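Local coordinates for SusD-like protein BACOVA_02651 (Bacteroides ovatus, PDB 5E75) that binds polysaccharide at the bacterial cell surface and probably captures xyloglucan before its transport into the periplasm for degradation, at residues F33-R38 with S73-G78; L245-W250 with P352-I357; L262-A267 with K347-P352; C278-N283 with S328-G333; S312-K317 with P338-D343. All blocks are in the same frame, centred on the assembly; numbering follows the deposited sequence.

In the fold
Contacts 1 to 4 run as a chain of neighbours through the SusD-like fold, and contact 5 lies farthest out, its centre about 26 Å from that of the chain. Contact 2 pairs two strands about 11 Å from the chain centre and is tied to contact 1 where Asn36 OD1 meets Thr355 OG1 at 3.0 Å. Contacts 3, 4 and 5 all lie within the chain excursion that contact 2 closes. Contacts 3 and 4 have centres about 10 Å apart and are joined by Asp265 OD1 and Trp279 NE1, 2.8 Å apart. Contacts 4 and 5 alternate along the sequence and meet where Lys331 packs against Tyr313 and Ile314.

Contact 1. Residues F33-R38 with S73-G78; sequences FDYNQR and SGAWSG. With EDO (1,2-ethanediol), chain D.
Asp34 and Ser77 make the polar link between the short helix 33-36 and the long helix 70-95. Ser77 OG donates to Asp34 OD2 over 2.8 Å, arriving at the anti lone pair of the carboxylate, the one turned away from the other oxygen. Ser77 holds OG anti to its own backbone N (chi1 178°), which carries the hydroxyl out to the aspartate.

Close backbone approach is the second element. Asp34 CB rests 3.6 Å from Gly78 CA, and the CA atoms of Asp34 and Gly78 are 4.4 Å apart. A side chain on Gly78 would point into the Asp34-Tyr35 backbone, so glycine lets the helices come this near. The backbone of Gly74, one turn earlier, also lies close to Asp34.

Apolar contact is light: Tyr35 CD1 lies 4.3 Å from Ala75 CB, which approaches the ring obliquely. The same ring meets Phe79, and its hydroxyl is hydrogen-bonded to that of Tyr423.

On a different side of helix 70-95, Trp76 NE1 donates to O1 of a 1,2-ethanediol, 2.9 Å away at the indole edge; this molecule probably came from the crystallisation liquor. Trp76 also meets Trp128 edge-to-face. The motif here is close packing of the one-turn helix 33-36 on helix 70-95, with Gly78 at the closest point, within the largely helical SusD fold.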
# COMPACT_ATOMS: atom_id res chain seq x y z
N PHE A 33 12.56 5.78 -2.93
CA PHE A 33 12.48 7.09 -2.30
C PHE A 33 11.58 8.08 -3.06
O PHE A 33 10.78 8.78 -2.43
CB PHE A 33 13.89 7.67 -2.09
CG PHE A 33 13.88 9.00 -1.38
CD1 PHE A 33 13.85 9.07 0.01
CD2 PHE A 33 13.90 10.17 -2.10
CE1 PHE A 33 13.82 10.29 0.65
CE2 PHE A 33 13.88 11.40 -1.46
CZ PHE A 33 13.84 11.45 -0.08
N ASP A 34 11.68 8.16 -4.38
CA ASP A 34 10.92 9.17 -5.12
C ASP A 34 9.42 8.92 -5.00
O ASP A 34 8.63 9.84 -5.12
CB ASP A 34 11.28 9.24 -6.61
CG ASP A 34 12.60 9.93 -6.88
OD1 ASP A 34 13.23 10.42 -5.92
OD2 ASP A 34 12.99 9.99 -8.07
N TYR A 35 9.04 7.66 -4.80
CA TYR A 35 7.63 7.31 -4.59
C TYR A 35 7.21 7.56 -3.15
O TYR A 35 6.21 8.25 -2.91
CB TYR A 35 7.42 5.84 -4.97
CG TYR A 35 6.07 5.23 -4.62
CD1 TYR A 35 4.89 5.76 -5.12
CD2 TYR A 35 5.99 4.08 -3.84
CE1 TYR A 35 3.67 5.18 -4.82
CE2 TYR A 35 4.77 3.50 -3.53
CZ TYR A 35 3.62 4.06 -4.04
OH TYR A 35 2.38 3.49 -3.76
N ASN A 36 7.97 7.04 -2.20
CA ASN A 36 7.64 7.19 -0.79
C ASN A 36 7.64 8.63 -0.33
O ASN A 36 6.92 8.97 0.61
CB ASN A 36 8.58 6.36 0.09
CG ASN A 36 8.07 6.22 1.50
OD1 ASN A 36 7.16 5.39 1.74
ND2 ASN A 36 8.59 7.01 2.43
N GLN A 37 8.41 9.50 -0.97
CA GLN A 37 8.59 10.83 -0.41
C GLN A 37 7.34 11.70 -0.52
O GLN A 37 7.23 12.71 0.16
CB GLN A 37 9.79 11.55 -1.03
CG GLN A 37 9.61 12.01 -2.45
CD GLN A 37 10.65 13.05 -2.84
OE1 GLN A 37 11.61 12.75 -3.55
NE2 GLN A 37 10.45 14.27 -2.38
N ARG A 38 6.41 11.32 -1.38
CA ARG A 38 5.22 12.13 -1.57
C ARG A 38 4.03 11.36 -2.11
O ARG A 38 3.01 11.22 -1.42
CB ARG A 38 5.54 13.32 -2.49
CG ARG A 38 4.47 14.40 -2.54
CD ARG A 38 5.10 15.77 -2.81
NE ARG A 38 5.89 16.24 -1.67
CZ ARG A 38 5.41 16.94 -0.65
NH1 ARG A 38 4.12 17.27 -0.59
NH2 ARG A 38 6.22 17.32 0.33
N SER A 73 4.39 12.41 -11.88
CA SER A 73 5.77 12.38 -12.33
C SER A 73 6.66 11.78 -11.24
O SER A 73 7.57 11.00 -11.54
CB SER A 73 6.21 13.78 -12.74
OG SER A 73 5.96 14.70 -11.72
N GLY A 74 6.40 12.09 -9.98
CA GLY A 74 7.17 11.54 -8.89
C GLY A 74 6.99 10.03 -8.79
O GLY A 74 7.95 9.29 -8.62
N ALA A 75 5.75 9.56 -8.89
CA ALA A 75 5.49 8.12 -8.79
C ALA A 75 6.15 7.36 -9.95
O ALA A 75 6.81 6.34 -9.74
CB ALA A 75 3.99 7.84 -8.74
N TRP A 76 5.97 7.90 -11.15
CA TRP A 76 6.56 7.33 -12.37
C TRP A 76 8.06 7.24 -12.22
O TRP A 76 8.66 6.19 -12.46
CB TRP A 76 6.18 8.19 -13.57
CG TRP A 76 6.62 7.71 -14.96
CD1 TRP A 76 7.77 8.04 -15.62
CD2 TRP A 76 5.88 6.85 -15.85
NE1 TRP A 76 7.78 7.44 -16.86
CE2 TRP A 76 6.64 6.70 -17.02
CE3 TRP A 76 4.65 6.19 -15.76
CZ2 TRP A 76 6.21 5.91 -18.09
CZ3 TRP A 76 4.24 5.40 -16.82
CH2 TRP A 76 5.00 5.28 -17.97
N SER A 77 8.68 8.34 -11.78
CA SER A 77 10.12 8.35 -11.51
C SER A 77 10.53 7.31 -10.48
O SER A 77 11.52 6.60 -10.66
CB SER A 77 10.57 9.73 -11.02
OG SER A 77 11.98 9.73 -10.72
N GLY A 78 9.79 7.23 -9.37
CA GLY A 78 10.09 6.29 -8.32
C GLY A 78 10.02 4.84 -8.74
O GLY A 78 10.94 4.06 -8.50
C1 EDO D . 10.17 5.25 -18.70
O1 EDO D . 9.89 6.65 -18.74
C2 EDO D . 11.65 5.02 -18.50
O2 EDO D . 12.13 5.91 -17.48

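Contact 2. Residues L245-W250 with P352-I357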
# COMPACT_ATOMS: atom_id res chain seq x y z
N LEU A 245 6.32 -9.31 5.69
CA LEU A 245 6.93 -10.14 4.65
C LEU A 245 7.86 -9.32 3.76
O LEU A 245 8.91 -9.80 3.34
CB LEU A 245 5.85 -10.84 3.82
CG LEU A 245 5.07 -11.94 4.57
CD1 LEU A 245 3.89 -12.43 3.78
CD2 LEU A 245 6.00 -13.10 4.84
N LEU A 246 7.49 -8.07 3.48
CA LEU A 246 8.31 -7.20 2.65
C LEU A 246 7.99 -5.76 3.03
O LEU A 246 6.82 -5.37 3.14
CB LEU A 246 8.01 -7.44 1.17
CG LEU A 246 8.99 -6.82 0.17
CD1 LEU A 246 10.40 -7.39 0.36
CD2 LEU A 246 8.52 -7.03 -1.26
N ALA A 247 9.03 -4.95 3.21
CA ALA A 247 8.85 -3.55 3.58
C ALA A 247 10.05 -2.75 3.10
O ALA A 247 11.18 -3.27 3.04
CB ALA A 247 8.69 -3.40 5.07
N MET A 248 9.80 -1.48 2.81
CA MET A 248 10.87 -0.52 2.58
C MET A 248 11.57 -0.25 3.91
O MET A 248 10.94 0.00 4.94
CB MET A 248 10.32 0.78 2.00
CG MET A 248 9.47 0.57 0.77
SD MET A 248 8.64 2.07 0.20
CE MET A 248 7.30 1.37 -0.78
N GLN A 249 12.89 -0.32 3.85
CA GLN A 249 13.75 -0.37 5.02
C GLN A 249 14.45 0.98 5.22
O GLN A 249 15.57 1.19 4.78
CB GLN A 249 14.80 -1.47 4.85
CG GLN A 249 14.19 -2.84 4.66
CD GLN A 249 13.51 -3.35 5.92
OE1 GLN A 249 14.01 -3.17 7.03
NE2 GLN A 249 12.37 -3.99 5.74
N TRP A 250 13.77 1.89 5.91
CA TRP A 250 14.29 3.24 6.04
C TRP A 250 15.40 3.35 7.09
O TRP A 250 15.47 2.56 8.03
CB TRP A 250 13.14 4.22 6.30
CG TRP A 250 12.12 4.16 5.21
CD1 TRP A 250 10.81 3.78 5.34
CD2 TRP A 250 12.31 4.46 3.82
NE1 TRP A 250 10.18 3.82 4.13
CE2 TRP A 250 11.07 4.23 3.17
CE3 TRP A 250 13.40 4.89 3.06
CZ2 TRP A 250 10.90 4.42 1.81
CZ3 TRP A 250 13.23 5.08 1.71
CH2 TRP A 250 11.99 4.85 1.09
N PRO A 352 10.81 6.93 11.73
CA PRO A 352 11.54 5.68 11.93
C PRO A 352 10.78 4.43 11.46
O PRO A 352 11.32 3.32 11.53
CB PRO A 352 11.72 5.64 13.44
CG PRO A 352 10.51 6.27 13.96
CD PRO A 352 10.19 7.39 12.99
N LEU A 353 9.56 4.59 10.99
CA LEU A 353 8.78 3.44 10.57
C LEU A 353 9.16 2.96 9.18
O LEU A 353 9.39 3.76 8.27
CB LEU A 353 7.29 3.79 10.58
CG LEU A 353 6.76 4.25 11.92
CD1 LEU A 353 5.33 4.71 11.75
CD2 LEU A 353 6.82 3.15 12.96
N ASN A 354 9.21 1.64 9.02
CA ASN A 354 9.28 1.08 7.69
C ASN A 354 7.97 1.33 6.94
O ASN A 354 6.94 1.64 7.57
CB ASN A 354 9.54 -0.43 7.76
CG ASN A 354 10.98 -0.77 8.07
OD1 ASN A 354 11.87 0.08 8.01
ND2 ASN A 354 11.22 -2.03 8.39
N THR A 355 8.01 1.19 5.62
CA THR A 355 6.78 1.27 4.81
C THR A 355 6.44 -0.14 4.32
O THR A 355 7.17 -0.73 3.54
CB THR A 355 6.95 2.19 3.59
OG1 THR A 355 7.33 3.50 4.02
CG2 THR A 355 5.67 2.29 2.78
N TYR A 356 5.35 -0.70 4.81
CA TYR A 356 4.95 -2.04 4.40
C TYR A 356 4.68 -2.13 2.90
O TYR A 356 4.06 -1.24 2.31
CB TYR A 356 3.69 -2.48 5.14
CG TYR A 356 3.91 -2.84 6.58
CD1 TYR A 356 4.63 -3.98 6.92
CD2 TYR A 356 3.39 -2.06 7.60
CE1 TYR A 356 4.84 -4.33 8.23
CE2 TYR A 356 3.59 -2.42 8.94
CZ TYR A 356 4.34 -3.55 9.23
OH TYR A 356 4.57 -3.93 10.53
N ILE A 357 5.14 -3.23 2.30
CA ILE A 357 4.75 -3.62 0.95
C ILE A 357 3.82 -4.83 1.03
O ILE A 357 2.80 -4.87 0.34
CB ILE A 357 5.99 -3.90 0.07
CG1 ILE A 357 6.77 -2.60 -0.16
CG2 ILE A 357 5.58 -4.53 -1.27
CD1 ILE A 357 8.13 -2.79 -0.85
O HOH W 1 14.11 2.73 11.22
O HOH W 2 14.32 0.27 8.98
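A short antiparallel beta pairing joins Ala247-Met248 of strand 244-248 to Thr355-Tyr356 of strand 355-359, in the two-stranded sheet of this mostly helical SusD-family protein. Met248 and Thr355 form the hydrogen-bonded pair: Met248 N reaches Thr355 O at 2.8 Å, and Thr355 N returns to Met248 O. Ala247 and Tyr356 are the non-hydrogen-bonded pair, and beyond them Ile357 N donates to Leu246 O. Leu245 and Leu246 both face Leu358, a classic beta bulge.

On the face of Met248 and Thr355, Met248 SD lies 3.8 Å from Thr355 CB, while Met248 CG meets Ile357 CD1 at 4.0 Å. Leu246 CD2 packs on Ile357 CG2 nearby, and helix 103-125 covers both residues. Met248 CB also sits over one face of the Trp250 indole, offset toward the rim.

Past the paired residues, Asn354 ND2 donates weakly to Gln249 OE1, and Asn354 OD1 accepts weakly from Trp250 N; the Asn354 amide plane stands 70° from that of Gln249, whose OE1 is held more firmly by Asn240. One water bridges Trp250 O and Asn354 OD1.

A leucine in place of Trp250 would probably leave Thr355 OG1 without its indole donor and open a gap beside Met248 and Asn36. Thr355 OG1 is also bonded to Asn36 OD1, and its own chi1 of -58° sets it beside the backbone N, where Trp250 NE1 meets it at 2.9 Å, in the ring plane, with a nearly straight N-H...O angle of 165°.

Contact 3. Residues L262-A267 with K347-P352; sequences LLSDLA and KQMNSP
Leu263 and Met349 bring the two backbones nearest, their CA atoms 5.0 Å apart, where the short helix 263-266 meets a type II beta turn running from Lys347 to Asn350. The contact thus ties this helix to the loop that leads into strand 355-359. The turn is closed from both ends: Lys347 N donates to Asn350 O at 3.1 Å, and Asn350 N returns a weak bond to Lys347 O. Met349 takes left-handed backbone angles as the third residue of the turn. On the other side the helix is brief, with weak bonds in its first part and a firmer one from Ala267 N to Leu263 O. Ala267 then leaves the helical conformation.

Leu263 packs its side chain against the backbone of the turn. Its CB lies 3.8 Å from Asn350 N and 4.0 Å from Ser351 CB, and its CD1 branch reaches Lys347 O. Chi1 of -169° turns CG away from the helix backbone N and over the Lys347 and Asn350 carbonyl oxygens. Met349 CG touches Ser264 CB and OG, while the amide of Gln348 turns to Asn277 and that of Asn350 to Pro252 O.

The loop around residues 277-280 lies against the same helix: Ser264 is backbone-bonded to Trp279, and its hydroxyl is hydrogen-bonded to Asn277 O. That hydroxyl therefore links three parts of the chain, because Ser264 OG also accepts from Met349 N at 3.0 Å, with an N-H...O angle of 158°.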
# COMPACT_ATOMS: atom_id res chain seq x y z
N LEU A 262 7.86 11.11 5.26
CA LEU A 262 6.42 11.37 5.35
C LEU A 262 5.94 11.94 6.68
O LEU A 262 4.79 12.36 6.75
CB LEU A 262 5.66 10.08 5.08
CG LEU A 262 5.70 9.57 3.63
CD1 LEU A 262 5.02 8.20 3.55
CD2 LEU A 262 5.09 10.57 2.65
N LEU A 263 6.78 11.93 7.72
CA LEU A 263 6.35 12.23 9.09
C LEU A 263 5.51 13.50 9.18
O LEU A 263 4.41 13.52 9.76
CB LEU A 263 7.58 12.31 10.02
CG LEU A 263 7.47 12.36 11.56
CD1 LEU A 263 7.10 13.73 12.10
CD2 LEU A 263 6.50 11.32 12.07
N SER A 264 6.03 14.58 8.61
CA SER A 264 5.42 15.89 8.78
C SER A 264 4.15 16.07 7.96
O SER A 264 3.28 16.88 8.31
CB SER A 264 6.45 16.97 8.44
OG SER A 264 7.56 16.91 9.32
N ASP A 265 4.02 15.31 6.88
CA ASP A 265 2.83 15.37 6.04
C ASP A 265 1.68 14.52 6.58
O ASP A 265 0.54 14.71 6.17
CB ASP A 265 3.16 14.96 4.61
CG ASP A 265 3.95 16.04 3.86
OD1 ASP A 265 3.36 17.10 3.54
OD2 ASP A 265 5.14 15.85 3.60
N LEU A 266 1.98 13.60 7.50
CA LEU A 266 0.98 12.73 8.10
C LEU A 266 0.52 13.24 9.47
O LEU A 266 -0.66 13.15 9.81
CB LEU A 266 1.52 11.31 8.26
CG LEU A 266 1.94 10.58 6.97
CD1 LEU A 266 2.50 9.21 7.31
CD2 LEU A 266 0.78 10.46 6.00
N ALA A 267 1.45 13.80 10.25
CA ALA A 267 1.16 14.24 11.61
C ALA A 267 0.45 15.60 11.64
O ALA A 267 0.91 16.55 11.03
CB ALA A 267 2.45 14.28 12.46
N LYS A 347 12.34 13.17 13.56
CA LYS A 347 12.71 14.54 13.25
C LYS A 347 11.82 15.03 12.13
O LYS A 347 11.04 14.25 11.57
CB LYS A 347 14.19 14.64 12.82
CG LYS A 347 15.18 14.52 13.96
CD LYS A 347 16.62 14.71 13.49
CE LYS A 347 17.57 14.93 14.68
NZ LYS A 347 17.65 16.36 15.22
N GLN A 348 11.87 16.32 11.82
CA GLN A 348 11.09 16.88 10.72
C GLN A 348 11.32 16.04 9.47
O GLN A 348 12.46 15.76 9.10
CB GLN A 348 11.48 18.34 10.47
CG GLN A 348 10.71 18.99 9.34
CD GLN A 348 11.07 20.45 9.16
OE1 GLN A 348 10.67 21.29 9.95
NE2 GLN A 348 11.84 20.76 8.13
N MET A 349 10.23 15.64 8.82
CA MET A 349 10.29 14.84 7.60
C MET A 349 11.21 13.63 7.78
O MET A 349 11.96 13.28 6.87
CB MET A 349 10.74 15.71 6.42
CG MET A 349 9.73 16.82 6.12
SD MET A 349 10.19 17.89 4.74
CE MET A 349 10.87 19.30 5.58
N ASN A 350 11.12 12.97 8.93
CA ASN A 350 11.98 11.81 9.20
C ASN A 350 11.32 10.87 10.20
O ASN A 350 11.38 11.08 11.42
CB ASN A 350 13.35 12.26 9.70
CG ASN A 350 14.39 11.19 9.56
OD1 ASN A 350 14.07 10.01 9.46
ND2 ASN A 350 15.66 11.59 9.52
N SER A 351 10.68 9.84 9.66
CA SER A 351 9.98 8.84 10.46
C SER A 351 10.82 7.57 10.56
O SER A 351 11.43 7.17 9.57
CB SER A 351 8.66 8.45 9.79
OG SER A 351 8.09 7.34 10.44
N PRO A 352 10.81 6.93 11.73
CA PRO A 352 11.54 5.68 11.93
C PRO A 352 10.78 4.43 11.46
O PRO A 352 11.32 3.32 11.53
CB PRO A 352 11.72 5.64 13.44
CG PRO A 352 10.51 6.27 13.96
CD PRO A 352 10.19 7.39 12.99

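Contact 4. Residues C278-N283 with S328-G333; sequences CWSSYN and SPIKKG
Asn283 grips the Ser328 backbone with its amide oxygen: Ser328 N donates to Asn283 OD1 at 2.9 Å, tilted 34° from the carbonyl plane. Asn283 holds CG anti to its carbonyl carbon (chi1 -70°), which brings OD1 to that N-H. The same pair is reinforced by a CA-H...O contact from Asn283 CA to Ser328 O, 3.3 Å, and Asn283 CB lies against Ser328 OG. Farther along, Ile330 CD1 touches Tyr282 CB at 3.6 Å and lies oblique to the ring, the two side chains side by side and pointing the same way.

A water sits between these direct contacts. It lies 2.8 Å from Tyr282 O and near Ser280 OG, and accepts from Ile330 N, bridging the two loops.

An ST turn helps to shape the Tyr282 side: Ser280 OG accepts from Tyr282 N over 3.2 Å. That hydroxyl also has Asp265 O as a partner. Ser328 OG is bound to Gly284 O, fixing it beside Asn283. A leucine replacing Asn283 is likely to leave Ser328 N without its acceptor and the 328-333 loop less firmly held at that end.

Both segments are loops: 278-283 leads from helix 263-266 into strand 283-284, where Asn283 is backbone-bonded to Tyr52, and 328-333 lies between strands 321-322 and 355-359, with Ile330 packed on Leu266 of helix 263-266.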
# COMPACT_ATOMS: atom_id res chain seq x y z
N CYS A 278 5.34 19.69 11.93
CA CYS A 278 4.44 18.90 11.08
C CYS A 278 3.32 19.80 10.61
O CYS A 278 3.16 20.90 11.13
CB CYS A 278 3.92 17.69 11.85
SG CYS A 278 3.02 18.10 13.32
N TRP A 279 2.52 19.34 9.64
CA TRP A 279 1.55 20.22 9.00
C TRP A 279 0.40 19.48 8.30
O TRP A 279 -0.22 20.02 7.38
CB TRP A 279 2.27 21.12 8.00
CG TRP A 279 3.22 20.37 7.09
CD1 TRP A 279 2.90 19.64 5.99
CD2 TRP A 279 4.65 20.31 7.22
NE1 TRP A 279 4.04 19.12 5.42
CE2 TRP A 279 5.13 19.51 6.16
CE3 TRP A 279 5.56 20.83 8.14
CZ2 TRP A 279 6.49 19.23 5.99
CZ3 TRP A 279 6.91 20.55 7.97
CH2 TRP A 279 7.36 19.77 6.90
N SER A 280 0.08 18.27 8.73
CA SER A 280 -0.96 17.51 8.03
C SER A 280 -2.34 18.09 8.22
O SER A 280 -2.72 18.42 9.34
CB SER A 280 -0.99 16.06 8.51
OG SER A 280 -1.85 15.28 7.69
N SER A 281 -3.10 18.17 7.14
CA SER A 281 -4.52 18.47 7.22
C SER A 281 -5.39 17.28 6.74
O SER A 281 -6.58 17.43 6.51
CB SER A 281 -4.85 19.73 6.42
OG SER A 281 -4.52 19.58 5.05
N TYR A 282 -4.78 16.11 6.59
CA TYR A 282 -5.57 14.92 6.27
C TYR A 282 -6.47 14.50 7.43
O TYR A 282 -6.08 14.55 8.60
CB TYR A 282 -4.67 13.73 5.92
CG TYR A 282 -3.86 13.89 4.66
CD1 TYR A 282 -4.46 14.22 3.45
CD2 TYR A 282 -2.49 13.71 4.68
CE1 TYR A 282 -3.70 14.35 2.30
CE2 TYR A 282 -1.73 13.85 3.53
CZ TYR A 282 -2.34 14.16 2.36
OH TYR A 282 -1.57 14.30 1.22
N ASN A 283 -7.67 14.05 7.08
CA ASN A 283 -8.53 13.37 8.04
C ASN A 283 -9.12 12.12 7.41
O ASN A 283 -9.48 12.13 6.23
CB ASN A 283 -9.69 14.28 8.47
CG ASN A 283 -9.23 15.41 9.33
OD1 ASN A 283 -8.95 15.23 10.50
ND2 ASN A 283 -9.18 16.60 8.75
N SER A 328 -10.45 13.72 12.52
CA SER A 328 -10.04 12.33 12.38
C SER A 328 -8.63 12.25 11.79
O SER A 328 -8.40 11.57 10.78
CB SER A 328 -11.07 11.56 11.54
OG SER A 328 -11.41 12.26 10.36
N PRO A 329 -7.66 12.93 12.40
CA PRO A 329 -6.32 12.93 11.82
C PRO A 329 -5.66 11.54 11.85
O PRO A 329 -6.06 10.63 12.59
CB PRO A 329 -5.56 13.94 12.68
CG PRO A 329 -6.30 13.99 14.01
CD PRO A 329 -7.73 13.72 13.65
N ILE A 330 -4.64 11.41 11.02
CA ILE A 330 -3.97 10.14 10.83
C ILE A 330 -3.21 9.72 12.11
O ILE A 330 -2.46 10.51 12.68
CB ILE A 330 -3.00 10.22 9.63
CG1 ILE A 330 -3.75 10.51 8.32
CG2 ILE A 330 -2.18 8.94 9.50
CD1 ILE A 330 -2.85 10.94 7.19
N LYS A 331 -3.37 8.46 12.52
CA LYS A 331 -2.53 7.84 13.54
C LYS A 331 -1.49 6.89 12.94
O LYS A 331 -0.34 6.88 13.36
CB LYS A 331 -3.37 7.10 14.59
CG LYS A 331 -2.54 6.19 15.54
CD LYS A 331 -1.57 6.97 16.42
CE LYS A 331 -0.48 6.06 17.00
NZ LYS A 331 0.46 5.62 15.94
N LYS A 332 -1.88 6.08 11.96
CA LYS A 332 -0.94 5.15 11.35
C LYS A 332 0.11 5.87 10.53
O LYS A 332 -0.22 6.57 9.59
CB LYS A 332 -1.68 4.15 10.48
CG LYS A 332 -0.79 3.01 10.01
CD LYS A 332 -1.54 1.96 9.18
CE LYS A 332 -2.58 1.20 9.97
NZ LYS A 332 -3.33 0.23 9.09
N GLY A 333 1.38 5.68 10.89
CA GLY A 333 2.47 6.45 10.31
C GLY A 333 2.91 7.62 11.18
O GLY A 333 3.84 8.34 10.81
O HOH W 3 -3.61 13.84 9.67

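Contact 5. Residues S312-K317 with P338-D343; sequences SYICIK and PDDDND
A single carboxylate, that of Asp340, takes two successive backbone N-H groups, one on each oxygen. Cys315 N donates to Asp340 OD2 at 2.9 Å and Ile316 N to Asp340 OD1 at 2.9 Å, the latter nearly straight at 169°. Both N-H groups approach from above the carboxylate plane. Asp340 is the centre of an inverse gamma turn, and with chi1 at -72° its carboxylate swings toward the 312-317 loop. OD2 is also hydrogen-bonded to Gly337 N.

Two waters extend the link. One donates to both Tyr313 O and Asp340 O; the other accepts from Lys317 N and donates to Asp340 OD1 at 2.7 Å. Each Asp340 oxygen of the carboxylate therefore has at least two donors around it.

Ile316 slides past Asp340 in the opposite direction, and its CD1 ends 3.6 Å from Asp341 OD2, crossing that side chain at about a right angle. Nearer the surface, Lys317 NZ forms a salt bridge with Asp339 OD2, though the position of that oxygen is less certain.

These loops flank strand 321-322, whose Tyr321 packs on Ile314 and Cys315. With so many donors on a largely buried carboxylate, the N-H groups and water probably stabilise Asp340 as the anion, while the charged end of Lys317, NZ, stays 6.8 Å from Asp340 OD1.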
# COMPACT_ATOMS: atom_id res chain seq x y z
N SER A 312 -1.62 4.75 25.13
CA SER A 312 -0.64 4.66 26.21
C SER A 312 0.79 4.84 25.72
O SER A 312 1.68 5.17 26.50
CB SER A 312 -0.75 3.31 26.90
OG SER A 312 -0.50 2.27 25.98
N TYR A 313 0.99 4.66 24.41
CA TYR A 313 2.32 4.56 23.82
C TYR A 313 2.72 5.80 23.01
O TYR A 313 3.77 5.81 22.35
CB TYR A 313 2.40 3.29 22.96
CG TYR A 313 1.41 3.19 21.82
CD1 TYR A 313 0.15 2.62 21.99
CD2 TYR A 313 1.75 3.64 20.55
CE1 TYR A 313 -0.75 2.52 20.93
CE2 TYR A 313 0.85 3.56 19.50
CZ TYR A 313 -0.40 3.00 19.69
OH TYR A 313 -1.26 2.90 18.62
N ILE A 314 1.88 6.84 23.09
CA ILE A 314 2.16 8.15 22.52
C ILE A 314 2.19 9.14 23.70
O ILE A 314 1.37 9.03 24.59
CB ILE A 314 1.06 8.56 21.51
CG1 ILE A 314 0.94 7.53 20.37
CG2 ILE A 314 1.32 9.96 20.95
CD1 ILE A 314 2.18 7.43 19.48
N CYS A 315 3.15 10.07 23.70
CA CYS A 315 3.34 10.99 24.83
C CYS A 315 3.51 10.20 26.11
O CYS A 315 2.86 10.48 27.13
CB CYS A 315 2.16 11.95 24.97
SG CYS A 315 1.88 12.91 23.50
N ILE A 316 4.39 9.22 26.06
CA ILE A 316 4.59 8.29 27.18
C ILE A 316 5.05 9.03 28.45
O ILE A 316 4.62 8.67 29.55
CB ILE A 316 5.61 7.19 26.82
CG1 ILE A 316 5.08 6.30 25.68
CG2 ILE A 316 5.94 6.33 28.03
CD1 ILE A 316 6.11 5.31 25.14
N LYS A 317 5.88 10.05 28.28
CA LYS A 317 6.37 10.85 29.41
C LYS A 317 5.30 11.72 30.05
O LYS A 317 5.52 12.27 31.14
CB LYS A 317 7.51 11.78 28.97
CG LYS A 317 8.77 11.08 28.55
CD LYS A 317 9.83 12.09 28.10
CE LYS A 317 9.33 12.99 26.97
NZ LYS A 317 10.42 13.84 26.42
N PRO A 338 10.20 11.70 19.65
CA PRO A 338 11.49 11.01 19.72
C PRO A 338 11.60 10.03 20.89
O PRO A 338 12.22 8.97 20.74
CB PRO A 338 12.47 12.17 19.90
CG PRO A 338 11.81 13.33 19.28
CD PRO A 338 10.35 13.16 19.52
N ASP A 339 11.01 10.36 22.03
CA ASP A 339 11.15 9.52 23.21
C ASP A 339 10.05 8.51 23.42
O ASP A 339 10.04 7.83 24.44
CB ASP A 339 11.21 10.37 24.47
CG ASP A 339 12.35 11.33 24.45
OD1 ASP A 339 13.39 11.01 23.84
OD2 ASP A 339 12.18 12.40 25.05
N ASP A 340 9.11 8.41 22.48
CA ASP A 340 8.01 7.44 22.60
C ASP A 340 8.44 6.06 22.09
O ASP A 340 7.87 5.52 21.12
CB ASP A 340 6.76 7.94 21.87
CG ASP A 340 6.09 9.11 22.60
OD1 ASP A 340 6.19 9.16 23.85
OD2 ASP A 340 5.46 9.95 21.92
N ASP A 341 9.46 5.49 22.74
CA ASP A 341 10.08 4.24 22.32
C ASP A 341 10.56 4.32 20.87
O ASP A 341 10.54 3.33 20.15
CB ASP A 341 9.13 3.04 22.55
CG ASP A 341 8.83 2.79 24.02
OD1 ASP A 341 9.65 3.18 24.90
OD2 ASP A 341 7.79 2.18 24.31
N ASN A 342 11.01 5.51 20.45
CA ASN A 342 11.54 5.70 19.10
C ASN A 342 13.05 5.94 19.05
O ASN A 342 13.60 6.25 17.99
CB ASN A 342 10.81 6.85 18.41
CG ASN A 342 9.39 6.48 18.04
OD1 ASN A 342 9.15 5.40 17.49
ND2 ASN A 342 8.43 7.35 18.36
N ASP A 343 13.71 5.81 20.20
CA ASP A 343 15.19 5.91 20.29
C ASP A 343 15.71 7.22 19.72
O ASP A 343 16.81 7.27 19.16
CB ASP A 343 15.86 4.71 19.60
CG ASP A 343 15.61 3.39 20.32
OD1 ASP A 343 15.42 3.39 21.56
OD2 ASP A 343 15.63 2.34 19.64
O HOH W 4 5.48 4.16 21.13
O HOH W 5 7.36 10.66 25.74